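Hydroxylase (Rhodococcus sp., PDB 2OR0) probably acts as a flavin-dependent monooxygenase related to the acyl-CoA dehydrogenases, using reduced flavin and molecular oxygen to hydroxylate its substrate. Local coordinates at residues I329-R334 with A396-G401; V76-F81 with R318-V323; T99-V104 with L256-A261. All coordinates share one frame; numbering follows the deposited sequence.

Contact 1 (I329-R334 with A396-G401); sequences ITFEER and ALTQLG. With ACT (acetate ion), chain E.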
# COMPACT_ATOMS: atom_id res chain seq x y z
N ILE A 329 -9.57 -15.59 -13.71
CA ILE A 329 -8.11 -15.37 -13.58
C ILE A 329 -7.41 -16.59 -12.94
O ILE A 329 -7.73 -16.96 -11.81
CB ILE A 329 -7.77 -14.03 -12.85
CG1 ILE A 329 -8.36 -12.84 -13.63
CG2 ILE A 329 -6.23 -13.87 -12.67
CD1 ILE A 329 -8.59 -11.65 -12.78
N THR A 330 -6.48 -17.19 -13.67
CA THR A 330 -5.82 -18.41 -13.20
C THR A 330 -4.71 -18.16 -12.16
O THR A 330 -4.23 -17.04 -12.02
CB THR A 330 -5.22 -19.22 -14.36
OG1 THR A 330 -4.06 -18.56 -14.88
CG2 THR A 330 -6.26 -19.44 -15.46
N PHE A 331 -4.33 -19.23 -11.45
CA PHE A 331 -3.25 -19.19 -10.46
C PHE A 331 -1.96 -18.69 -11.12
O PHE A 331 -1.36 -17.78 -10.59
CB PHE A 331 -3.04 -20.58 -9.80
CG PHE A 331 -1.88 -20.62 -8.83
CD1 PHE A 331 -2.05 -20.29 -7.51
CD2 PHE A 331 -0.61 -20.99 -9.26
CE1 PHE A 331 -0.96 -20.34 -6.60
CE2 PHE A 331 0.49 -21.02 -8.36
CZ PHE A 331 0.29 -20.69 -7.04
N GLU A 332 -1.59 -19.26 -12.28
CA GLU A 332 -0.42 -18.82 -13.07
C GLU A 332 -0.46 -17.32 -13.41
O GLU A 332 0.53 -16.63 -13.24
CB GLU A 332 -0.24 -19.64 -14.37
CG GLU A 332 1.04 -19.24 -15.20
CD GLU A 332 1.26 -20.07 -16.49
OE1 GLU A 332 0.72 -21.20 -16.60
OE2 GLU A 332 1.99 -19.60 -17.39
N GLU A 333 -1.63 -16.84 -13.84
CA GLU A 333 -1.82 -15.43 -14.09
C GLU A 333 -1.61 -14.60 -12.83
O GLU A 333 -0.96 -13.56 -12.87
CB GLU A 333 -3.21 -15.17 -14.68
CG GLU A 333 -3.33 -15.59 -16.15
CD GLU A 333 -4.76 -15.42 -16.73
OE1 GLU A 333 -5.75 -15.42 -15.96
OE2 GLU A 333 -4.88 -15.27 -17.96
N ARG A 334 -2.16 -15.07 -11.71
CA ARG A 334 -1.96 -14.37 -10.45
C ARG A 334 -0.49 -14.33 -10.01
O ARG A 334 -0.03 -13.32 -9.50
CB ARG A 334 -2.86 -14.96 -9.38
CG ARG A 334 -4.31 -14.41 -9.40
CD ARG A 334 -5.33 -15.49 -9.01
NE ARG A 334 -5.08 -16.07 -7.69
CZ ARG A 334 -5.37 -17.32 -7.33
NH1 ARG A 334 -5.94 -18.14 -8.21
NH2 ARG A 334 -5.10 -17.74 -6.10
N ALA A 396 7.86 -18.96 -12.06
CA ALA A 396 8.66 -19.69 -13.04
C ALA A 396 8.31 -21.19 -13.09
O ALA A 396 8.30 -21.82 -14.17
CB ALA A 396 10.15 -19.51 -12.75
N LEU A 397 8.06 -21.77 -11.91
CA LEU A 397 7.67 -23.17 -11.85
C LEU A 397 6.33 -23.41 -12.58
O LEU A 397 6.20 -24.39 -13.33
CB LEU A 397 7.63 -23.70 -10.41
CG LEU A 397 7.25 -25.20 -10.22
CD1 LEU A 397 8.29 -26.11 -10.84
CD2 LEU A 397 7.07 -25.54 -8.75
N THR A 398 5.34 -22.53 -12.40
CA THR A 398 4.07 -22.71 -13.13
C THR A 398 4.29 -22.64 -14.65
O THR A 398 3.67 -23.40 -15.40
CB THR A 398 2.96 -21.73 -12.69
OG1 THR A 398 3.31 -20.39 -13.06
CG2 THR A 398 2.78 -21.79 -11.20
N GLN A 399 5.22 -21.78 -15.08
CA GLN A 399 5.50 -21.64 -16.51
C GLN A 399 6.16 -22.86 -17.08
O GLN A 399 6.03 -23.13 -18.26
CB GLN A 399 6.35 -20.40 -16.80
CG GLN A 399 5.57 -19.11 -16.61
CD GLN A 399 6.33 -17.92 -17.11
OE1 GLN A 399 6.89 -17.16 -16.33
NE2 GLN A 399 6.37 -17.74 -18.43
N LEU A 400 6.85 -23.62 -16.24
CA LEU A 400 7.43 -24.90 -16.66
C LEU A 400 6.45 -26.06 -16.56
O LEU A 400 6.81 -27.20 -16.82
CB LEU A 400 8.63 -25.23 -15.81
CG LEU A 400 10.06 -24.89 -16.20
CD1 LEU A 400 10.19 -23.56 -16.82
CD2 LEU A 400 10.88 -24.97 -14.93
N GLY A 401 5.21 -25.77 -16.16
CA GLY A 401 4.20 -26.80 -16.03
C GLY A 401 4.05 -27.42 -14.65
O GLY A 401 3.22 -28.32 -14.47
C ACT E . -5.20 -21.31 -5.37
O ACT E . -5.06 -22.09 -6.34
OXT ACT E . -6.12 -20.48 -5.50
CH3 ACT E . -4.34 -21.37 -4.14

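Contact 2 (V76-F81 with R318-V323); sequences VHPREF and RFYDKV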
# COMPACT_ATOMS: atom_id res chain seq x y z
N VAL A 76 -13.60 3.24 -8.13
CA VAL A 76 -12.76 3.49 -9.32
C VAL A 76 -12.13 2.21 -9.90
O VAL A 76 -12.01 1.19 -9.22
CB VAL A 76 -11.71 4.64 -9.09
CG1 VAL A 76 -12.41 5.87 -8.56
CG2 VAL A 76 -10.58 4.21 -8.15
N HIS A 77 -11.76 2.28 -11.18
CA HIS A 77 -11.00 1.24 -11.86
C HIS A 77 -9.64 1.17 -11.14
O HIS A 77 -9.11 2.21 -10.76
CB HIS A 77 -10.79 1.65 -13.33
CG HIS A 77 -10.14 0.60 -14.18
ND1 HIS A 77 -8.78 0.43 -14.24
CD2 HIS A 77 -10.68 -0.34 -14.98
CE1 HIS A 77 -8.50 -0.58 -15.05
NE2 HIS A 77 -9.64 -1.06 -15.51
N PRO A 78 -9.08 -0.03 -10.95
CA PRO A 78 -7.75 -0.18 -10.32
C PRO A 78 -6.66 0.77 -10.87
O PRO A 78 -5.79 1.22 -10.11
CB PRO A 78 -7.38 -1.63 -10.64
CG PRO A 78 -8.67 -2.33 -10.74
CD PRO A 78 -9.64 -1.34 -11.33
N ARG A 79 -6.70 1.06 -12.18
CA ARG A 79 -5.72 1.96 -12.78
C ARG A 79 -5.81 3.32 -12.13
O ARG A 79 -4.78 3.90 -11.79
CB ARG A 79 -5.89 2.10 -14.30
CG ARG A 79 -5.20 3.34 -14.91
CD ARG A 79 -5.31 3.37 -16.45
NE ARG A 79 -4.49 2.35 -17.10
CZ ARG A 79 -3.19 2.48 -17.40
NH1 ARG A 79 -2.54 1.51 -18.01
NH2 ARG A 79 -2.54 3.60 -17.08
N GLU A 80 -7.02 3.83 -11.96
CA GLU A 80 -7.21 5.13 -11.32
C GLU A 80 -6.72 5.14 -9.86
O GLU A 80 -6.13 6.14 -9.40
CB GLU A 80 -8.68 5.58 -11.34
CG GLU A 80 -8.82 6.97 -10.68
CD GLU A 80 -10.18 7.62 -10.89
OE1 GLU A 80 -11.04 7.05 -11.60
OE2 GLU A 80 -10.38 8.72 -10.35
N PHE A 81 -7.00 4.08 -9.13
CA PHE A 81 -6.49 3.96 -7.77
C PHE A 81 -4.94 4.05 -7.81
O PHE A 81 -4.35 4.87 -7.13
CB PHE A 81 -6.92 2.63 -7.14
CG PHE A 81 -6.28 2.35 -5.77
CD1 PHE A 81 -6.61 3.13 -4.67
CD2 PHE A 81 -5.37 1.32 -5.61
CE1 PHE A 81 -6.05 2.89 -3.42
CE2 PHE A 81 -4.82 1.05 -4.35
CZ PHE A 81 -5.16 1.84 -3.26
N ARG A 318 -5.61 -5.61 -17.29
CA ARG A 318 -5.88 -6.90 -17.92
C ARG A 318 -6.72 -7.79 -17.03
O ARG A 318 -7.64 -8.45 -17.52
CB ARG A 318 -4.57 -7.58 -18.28
CG ARG A 318 -4.70 -8.96 -18.88
CD ARG A 318 -3.38 -9.36 -19.63
NE ARG A 318 -2.22 -8.82 -18.90
CZ ARG A 318 -1.65 -9.42 -17.85
NH1 ARG A 318 -0.62 -8.85 -17.23
NH2 ARG A 318 -2.09 -10.60 -17.42
N PHE A 319 -6.40 -7.82 -15.73
CA PHE A 319 -7.20 -8.57 -14.76
C PHE A 319 -8.62 -8.00 -14.74
O PHE A 319 -9.60 -8.75 -14.75
CB PHE A 319 -6.57 -8.50 -13.36
CG PHE A 319 -5.40 -9.45 -13.13
CD1 PHE A 319 -4.78 -10.12 -14.19
CD2 PHE A 319 -4.89 -9.64 -11.83
CE1 PHE A 319 -3.69 -10.99 -13.97
CE2 PHE A 319 -3.81 -10.51 -11.59
CZ PHE A 319 -3.21 -11.18 -12.66
N TYR A 320 -8.74 -6.68 -14.71
CA TYR A 320 -10.05 -6.05 -14.71
C TYR A 320 -10.86 -6.46 -15.96
O TYR A 320 -12.03 -6.77 -15.84
CB TYR A 320 -9.96 -4.54 -14.62
CG TYR A 320 -11.32 -3.87 -14.45
CD1 TYR A 320 -11.82 -3.59 -13.18
CD2 TYR A 320 -12.11 -3.50 -15.57
CE1 TYR A 320 -13.07 -2.99 -13.01
CE2 TYR A 320 -13.35 -2.87 -15.41
CZ TYR A 320 -13.82 -2.62 -14.13
OH TYR A 320 -15.04 -2.02 -13.95
N ASP A 321 -10.20 -6.47 -17.13
CA ASP A 321 -10.84 -6.88 -18.39
C ASP A 321 -11.38 -8.29 -18.35
O ASP A 321 -12.53 -8.51 -18.74
CB ASP A 321 -9.89 -6.71 -19.59
CG ASP A 321 -9.80 -5.28 -20.05
OD1 ASP A 321 -10.71 -4.49 -19.71
OD2 ASP A 321 -8.82 -4.92 -20.75
N LYS A 322 -10.56 -9.24 -17.89
CA LYS A 322 -11.03 -10.60 -17.66
C LYS A 322 -12.21 -10.69 -16.68
O LYS A 322 -13.19 -11.39 -16.96
CB LYS A 322 -9.88 -11.51 -17.22
CG LYS A 322 -8.91 -11.78 -18.34
CD LYS A 322 -7.70 -12.58 -17.92
CE LYS A 322 -6.91 -13.03 -19.16
NZ LYS A 322 -6.46 -11.84 -20.00
N VAL A 323 -12.13 -9.99 -15.55
CA VAL A 323 -13.24 -9.98 -14.58
C VAL A 323 -14.53 -9.35 -15.17
O VAL A 323 -15.61 -9.90 -15.00
CB VAL A 323 -12.86 -9.32 -13.23
CG1 VAL A 323 -14.03 -9.31 -12.30
CG2 VAL A 323 -11.68 -10.06 -12.57
O HOH W 1 -9.25 -2.71 -17.85

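Contact 3 (T99-V104 with L256-A261); sequences TGIVGV and LGITAA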
# COMPACT_ATOMS: atom_id res chain seq x y z
N THR A 99 -2.26 6.33 1.88
CA THR A 99 -3.33 6.21 0.86
C THR A 99 -3.38 4.83 0.22
O THR A 99 -4.46 4.24 0.10
CB THR A 99 -3.19 7.26 -0.24
OG1 THR A 99 -3.12 8.55 0.36
CG2 THR A 99 -4.38 7.21 -1.18
N GLY A 100 -2.22 4.30 -0.16
CA GLY A 100 -2.14 2.96 -0.69
C GLY A 100 -2.41 1.79 0.24
O GLY A 100 -2.69 0.69 -0.24
N ILE A 101 -2.31 2.00 1.55
CA ILE A 101 -2.55 0.95 2.56
C ILE A 101 -3.96 1.09 3.14
O ILE A 101 -4.75 0.17 3.07
CB ILE A 101 -1.52 1.04 3.76
CG1 ILE A 101 -0.08 0.84 3.29
CG2 ILE A 101 -1.86 0.03 4.87
CD1 ILE A 101 0.49 -0.57 3.53
N VAL A 102 -4.23 2.23 3.75
CA VAL A 102 -5.52 2.51 4.36
C VAL A 102 -6.59 2.48 3.24
O VAL A 102 -7.69 1.98 3.45
CB VAL A 102 -5.51 3.85 5.13
CG1 VAL A 102 -6.86 4.17 5.74
CG2 VAL A 102 -4.46 3.82 6.26
N GLY A 103 -6.21 2.95 2.03
CA GLY A 103 -7.07 2.92 0.85
C GLY A 103 -7.50 1.58 0.31
O GLY A 103 -8.48 1.49 -0.44
N VAL A 104 -6.77 0.52 0.65
CA VAL A 104 -7.14 -0.81 0.21
C VAL A 104 -8.16 -1.50 1.14
O VAL A 104 -8.88 -2.44 0.74
CB VAL A 104 -5.86 -1.68 0.02
CG1 VAL A 104 -6.18 -3.16 0.05
CG2 VAL A 104 -5.23 -1.33 -1.32
N LEU A 256 -1.10 -3.64 -4.69
CA LEU A 256 -1.14 -2.61 -5.75
C LEU A 256 -0.91 -1.23 -5.17
O LEU A 256 -0.11 -0.44 -5.69
CB LEU A 256 -2.47 -2.65 -6.53
CG LEU A 256 -2.71 -1.60 -7.63
CD1 LEU A 256 -1.77 -1.83 -8.82
CD2 LEU A 256 -4.19 -1.60 -8.09
N GLY A 257 -1.62 -0.94 -4.08
CA GLY A 257 -1.46 0.33 -3.40
C GLY A 257 -0.06 0.54 -2.84
O GLY A 257 0.48 1.66 -2.87
N ILE A 258 0.52 -0.53 -2.32
CA ILE A 258 1.81 -0.49 -1.66
C ILE A 258 2.95 -0.24 -2.70
O ILE A 258 3.76 0.65 -2.53
CB ILE A 258 2.06 -1.82 -0.88
CG1 ILE A 258 1.23 -1.84 0.42
CG2 ILE A 258 3.52 -1.99 -0.56
CD1 ILE A 258 1.10 -3.21 1.04
N THR A 259 2.96 -1.02 -3.77
CA THR A 259 3.94 -0.86 -4.85
C THR A 259 3.71 0.44 -5.64
O THR A 259 4.67 1.13 -5.98
CB THR A 259 3.98 -2.10 -5.73
OG1 THR A 259 4.26 -3.21 -4.87
CG2 THR A 259 5.07 -2.01 -6.80
N ALA A 260 2.45 0.82 -5.87
CA ALA A 260 2.18 2.16 -6.42
C ALA A 260 2.80 3.28 -5.58
O ALA A 260 3.40 4.21 -6.12
CB ALA A 260 0.68 2.38 -6.61
N ALA A 261 2.65 3.20 -4.25
CA ALA A 261 3.26 4.19 -3.36
C ALA A 261 4.76 4.22 -3.52
O ALA A 261 5.31 5.29 -3.69
CB ALA A 261 2.87 3.92 -1.89

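Contact 1 (I329-R334 with A396-G401)
T398 OG1 packs on E332 CG at 3.3 Å across the contact, while its own hydrogen bond goes to the carbonyl O of S395 in the same helix. Standing between the backbone N and the carbonyl carbon (chi1 67°), the hydroxyl can reach back to the S395 carbonyl while the methyl is turned to F331. T398 CG2 meets the ring in its plane, at the edge, 3.7 Å from F331 CE2. A threonine suits this buried place because one branch satisfies its polarity inside its helix and the other packs on an aromatic rim.

E332 runs extended past T398 in the opposite direction. Its carboxylate ends beside aliphatic carbon, E332 OE2 being 3.7 Å from Q399 CG, while Q399 OE1 is hydrogen-bonded to R339.

F331 also lies beside an acetate, probably from the crystallisation liquor, whose atom O comes within 3.7 Å of F331 CD1. R334 NH2 donates to acetate OXT over 3.0 Å, nearly straight (168°) and in the guanidinium plane. R409 gives the acetate a second hydrogen bond and forms a cation-pi contact with F331, so the two arginines would probably offset its charge.

The start of helix 331-356 is capped and the end of helix 389-399 is closed. T330 and E333 make a capping box, E333 N donating to T330 OG1 at 3.2 Å and T330 N to E333 OE1 at 3.0 Å. G401 closes a Schellman motif at positive phi, where a beta carbon would press on the preceding carbonyl.

The contact thus brings the start of helix 331-356 to the end of helix 389-399. P404 touches both F331 and T398, and I329 leans back on F319, K322 and V323 of helix 292-324.

Contact 2 (V76-F81 with R318-V323)
Y320 lays its ring against H77 and P78, starting at CB, which is 3.6 Å from H77 NE2. With CG anti to the backbone N (chi1 -173°), the ring reaches out from helix 292-324 to the start of helix 78-91. Y320 CG comes closest to the imidazole, 3.4 Å from H77 NE2, and Y320 CD2 is 3.5 Å from H77 CD2. On the other flank, Y320 CD1 meets P78 CD at 3.6 Å. Farther along the ring, Y320 CZ is still within 4.0 Å of H77 CD2, which stands over the ring centre.

This is an edge-to-face aromatic pair, inclined rather than upright: the planes make 53°, and the edge of H77 addresses the face of Y320. With an alanine in place of Y320, the histidine edge and P78 CD would probably lose the surface they rest on, leaving a gap between the two helices.

In the acyl-CoA dehydrogenase fold an N-terminal helical domain packs against a C-terminal helical bundle, and the pair lies at such a junction. H77 is the N-cap of helix 78-91. Its ND1 accepts the amide hydrogen of R79 N, which is tilted 22° from the imidazole plane, so the ring is steadied from its far side. P78 CD lies over a face of the imidazole, and a proline suits this first helical position because no earlier carbonyl needs its missing N-H. A water is hydrogen-bonded to H77 NE2 at 2.9 Å and donates weakly to D321 OD1, extending the link to the next residue of the partner helix.

P78 also packs on M253 and L256 of helix 250-277, while R79 forms salt bridges with E83 and with D317 of helix 292-324.

Contact 3 (T99-V104 with L256-A261)
G100 and G257 let two helices meet backbone to backbone, their CA atoms only 3.8 Å apart. G257 CA points a hydrogen at G100 O, a CA-H...O contact of 3.4 Å with 150° at the hydrogen. No other residue type fits readily: a beta carbon on G100 would run into G257 O, and one on G257 into G100 O. Just beside the glycines, I101 CD1 presses on I258 CG1 at 3.4 Å, tighter than usual for two carbons, and the two side chains cross at a slant.

Such a glycine-paired helix crossing joins helix 93-102, in the N-terminal helical part of the acyl-CoA dehydrogenase fold, to helix 250-277, in the C-terminal part. Further out, V104 inclines toward G257 and touches F81. W97, a turn earlier on helix 93-102, packs on I258 and A261, and H383, V385 and H386 also touch I258. I101 is backed by S131. On the partner helix, T259 OG1 is hydrogen-bonded to Q341 and H386, and L312 of helix 292-324 touches L256, T259 and A260.

Overall arrangement
The three contacts run outward from the middle of the molecule: the centre of contact 3 is about 3 Å from the chain centre, that of contact 2 about 16 Å and that of contact 1 about 24 Å. Contact 3 is nested in the chain loop that contact 2 closes, and their centres are about 15 Å apart. F81 bridges them, its CE2 3.6 Å from G257 CA. Contact 1 follows contact 2 in series, with centres about 20 Å apart; E333 OE2 comes within 3.3 Å of K322 CE where helices 292-324 and 331-356 succeed each other. Contacts 1 and 3 do not touch, their nearest atoms being about 11 Å apart. The bound acetate belongs to contact 1.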